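Long-range contact in 2S Albumin protein (Dolichos, PDB 6IX1), which is a seed albumin with a four-bladed hemopexin-type beta-propeller fold, which may bind small ligands as other hemopexin-type proteins do: residues A[74-79]-A[100-105]. Numbering follows the deposited sequence.
Sequences YVFSGS and TTIAEM
Ser79 O, in the turn after strand 72-77, accepts the amide of Ile102 in the first turn of helix 102-105 (N to O 2.9 Å, N-H...O 145°), while the CA of Thr101 adds a CA-H...O contact to the same oxygen. The two backbones diverge from there, from 5.5 Å between the CA atoms of Ser79 and Thr101 to 10.0 Å between those of Tyr74 and Met105, and side chains fill the wedge. Ile102 points its CG1 branch at the edge of the Phe76 ring, meeting CD2 at 3.8 Å, and its CD1 reaches Gly78 O. Met105 leaves with CG anti to its backbone N (chi1 -171°), then bends twice, curling CG, SD and CE around CE1 of Tyr74; SD lies 5.1 Å from the ring centroid at the edge, a Met-aromatic contact. Tyr83 stacks on the same tyrosine. Thr101 is the N-cap: its OG1 accepts from Glu104 N and donates to Glu104 OE2 at 2.7 Å, on the anti lone pair, while a weak bond from Thr101 N to OE2 completes the capping box. A valine here would probably leave Glu104 N without its side-chain cap and the carboxylate without its short bond from OG1. Within this hemopexin-type blade, one backbone bond thus fixes the helix start, apolar and Met-aromatic contacts join it to the inner strand, and charged Glu104 serves the cap, not the strand.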
ATOM      1  N   TYR A  74       2.975  -0.308  -8.683  1.00  8.09           N
ATOM      2  CA  TYR A  74       2.279   0.949  -9.022  1.00  7.53           C
ATOM      3  C   TYR A  74       2.354   1.941  -7.895  1.00  8.24           C
ATOM      4  O   TYR A  74       2.237   1.519  -6.709  1.00  9.54           O
ATOM      5  CB  TYR A  74       0.812   0.715  -9.405  1.00  8.23           C
ATOM      6  CG  TYR A  74       0.623   0.156 -10.767  1.00  8.55           C
ATOM      7  CD1 TYR A  74       0.584   1.002 -11.868  1.00  9.56           C
ATOM      8  CD2 TYR A  74       0.543  -1.185 -11.032  1.00  8.78           C
ATOM      9  CE1 TYR A  74       0.449   0.545 -13.170  1.00 10.49           C
ATOM     10  CE2 TYR A  74       0.378  -1.661 -12.310  1.00  8.81           C
ATOM     11  CZ  TYR A  74       0.332  -0.793 -13.387  1.00  9.41           C
ATOM     12  OH  TYR A  74       0.162  -1.293 -14.641  1.00 10.46           O
ATOM     13  N   VAL A  75       2.569   3.199  -8.236  1.00  7.49           N
ATOM     14  CA  VAL A  75       2.489   4.291  -7.265  1.00  8.34           C
ATOM     15  C   VAL A  75       1.528   5.344  -7.753  1.00  6.79           C
ATOM     16  O   VAL A  75       1.256   5.418  -8.972  1.00  8.54           O
ATOM     17  CB  VAL A  75       3.904   4.863  -7.064  1.00  9.23           C
ATOM     18  CG1 VAL A  75       4.841   3.830  -6.471  1.00  9.40           C
ATOM     19  CG2 VAL A  75       4.571   5.441  -8.306  1.00  9.93           C
ATOM     20  N   PHE A  76       0.974   6.076  -6.817  1.00  6.60           N
ATOM     21  CA  PHE A  76      -0.123   7.025  -7.034  1.00  7.72           C
ATOM     22  C   PHE A  76       0.181   8.324  -6.304  1.00  8.84           C
ATOM     23  O   PHE A  76       0.827   8.276  -5.258  1.00  8.38           O
ATOM     24  CB  PHE A  76      -1.436   6.457  -6.482  1.00  9.41           C
ATOM     25  CG  PHE A  76      -1.916   5.171  -7.134  1.00  8.23           C
ATOM     26  CD1 PHE A  76      -1.335   3.943  -6.843  1.00  8.62           C
ATOM     27  CD2 PHE A  76      -2.846   5.214  -8.162  1.00  9.95           C
ATOM     28  CE1 PHE A  76      -1.702   2.782  -7.504  1.00  8.10           C
ATOM     29  CE2 PHE A  76      -3.156   4.063  -8.842  1.00  9.98           C
ATOM     30  CZ  PHE A  76      -2.614   2.833  -8.515  1.00  9.14           C
ATOM     31  N   SER A  77      -0.330   9.427  -6.809  1.00  8.26           N
ATOM     32  CA  SER A  77      -0.303  10.742  -6.167  1.00 10.14           C
ATOM     33  C   SER A  77      -1.528  11.499  -6.718  1.00  9.29           C
ATOM     34  O   SER A  77      -1.509  11.881  -7.871  1.00  9.28           O
ATOM     35  CB  SER A  77       0.946  11.494  -6.420  1.00  9.51           C
ATOM     36  OG  SER A  77       0.961  12.717  -5.715  1.00 11.87           O
ATOM     37  N   GLY A  78      -2.547  11.633  -5.895  1.00  9.19           N
ATOM     38  CA  GLY A  78      -3.815  12.203  -6.391  1.00 11.00           C
ATOM     39  C   GLY A  78      -4.333  11.369  -7.540  1.00  9.86           C
ATOM     40  O   GLY A  78      -4.423  10.173  -7.436  1.00  9.87           O
ATOM     41  N   SER A  79      -4.681  12.016  -8.635  1.00 10.02           N
ATOM     42  CA  SER A  79      -5.210  11.283  -9.809  1.00 11.22           C
ATOM     43  C   SER A  79      -4.122  10.671 -10.678  1.00  9.45           C
ATOM     44  O   SER A  79      -4.488  10.077 -11.652  1.00 10.24           O
ATOM     45  CB  SER A  79      -6.155  12.113 -10.657  1.00 13.13           C
ATOM     46  OG  SER A  79      -5.499  13.218 -11.278  1.00 22.71           O
ATOM     47  N   THR A 100       0.615   8.933 -15.701  1.00 10.06           N
ATOM     48  CA  THR A 100      -0.658   9.271 -16.376  1.00  9.62           C
ATOM     49  C   THR A 100      -1.769   9.289 -15.345  1.00  9.62           C
ATOM     50  O   THR A 100      -1.512   9.039 -14.191  1.00 11.08           O
ATOM     51  CB  THR A 100      -0.927   8.300 -17.532  1.00 10.73           C
ATOM     52  OG1 THR A 100      -1.980   8.792 -18.335  1.00 11.99           O
ATOM     53  CG2 THR A 100      -1.243   6.906 -17.045  1.00 10.65           C
ATOM     54  N   THR A 101      -2.993   9.547 -15.789  1.00 10.32           N
ATOM     55  CA  THR A 101      -4.118   9.496 -14.841  1.00  9.29           C
ATOM     56  C   THR A 101      -4.469   8.050 -14.493  1.00  9.05           C
ATOM     57  O   THR A 101      -4.243   7.144 -15.302  1.00  9.11           O
ATOM     58  CB  THR A 101      -5.349  10.262 -15.311  1.00 10.77           C
ATOM     59  OG1 THR A 101      -5.838   9.567 -16.458  1.00 11.87           O
ATOM     60  CG2 THR A 101      -5.079  11.735 -15.518  1.00 11.32           C
ATOM     61  N   ILE A 102      -5.128   7.859 -13.375  1.00  8.99           N
ATOM     62  CA  ILE A 102      -5.600   6.501 -12.987  1.00  9.64           C
ATOM     63  C   ILE A 102      -6.481   5.932 -14.091  1.00  9.31           C
ATOM     64  O   ILE A 102      -6.408   4.765 -14.428  1.00  9.61           O
ATOM     65  CB  ILE A 102      -6.311   6.543 -11.634  1.00  8.85           C
ATOM     66  CG1 ILE A 102      -5.290   6.885 -10.551  1.00  8.55           C
ATOM     67  CG2 ILE A 102      -7.100   5.238 -11.378  1.00 10.03           C
ATOM     68  CD1 ILE A 102      -5.947   7.345  -9.283  1.00  9.02           C
ATOM     69  N   ALA A 103      -7.393   6.753 -14.590  1.00  8.79           N
ATOM     70  CA  ALA A 103      -8.366   6.282 -15.604  1.00  9.49           C
ATOM     71  C   ALA A 103      -7.666   5.929 -16.891  1.00  8.57           C
ATOM     72  O   ALA A 103      -8.196   5.034 -17.607  1.00 11.60           O
ATOM     73  CB  ALA A 103      -9.389   7.342 -15.829  1.00 11.07           C
ATOM     74  N   GLU A 104      -6.580   6.577 -17.242  1.00  9.09           N
ATOM     75  CA  GLU A 104      -5.825   6.192 -18.425  1.00  8.72           C
ATOM     76  C   GLU A 104      -4.980   4.934 -18.167  1.00  8.85           C
ATOM     77  O   GLU A 104      -4.875   4.072 -19.058  1.00 10.25           O
ATOM     78  CB  GLU A 104      -4.979   7.338 -18.891  1.00 10.02           C
ATOM     79  CG  GLU A 104      -5.750   8.463 -19.545  1.00 10.71           C
ATOM     80  CD  GLU A 104      -4.810   9.618 -19.735  1.00 16.84           C
ATOM     81  OE1 GLU A 104      -4.269   9.768 -20.839  1.00 19.03           O
ATOM     82  OE2 GLU A 104      -4.641  10.414 -18.746  1.00 19.73           O
ATOM     83  N   MET A 105      -4.434   4.761 -16.967  1.00  9.26           N
ATOM     84  CA  MET A 105      -3.631   3.577 -16.629  1.00  9.57           C
ATOM     85  C   MET A 105      -4.529   2.332 -16.606  1.00  7.92           C
ATOM     86  O   MET A 105      -4.118   1.276 -17.021  1.00  8.88           O
ATOM     87  CB  MET A 105      -2.903   3.771 -15.309  1.00  8.19           C
ATOM     88  CG  MET A 105      -1.926   2.712 -15.042  1.00  9.12           C
ATOM     89  SD  MET A 105      -0.490   2.690 -16.115  1.00 10.89           S
ATOM     90  CE  MET A 105       0.492   3.942 -15.275  1.00 12.82           C
TER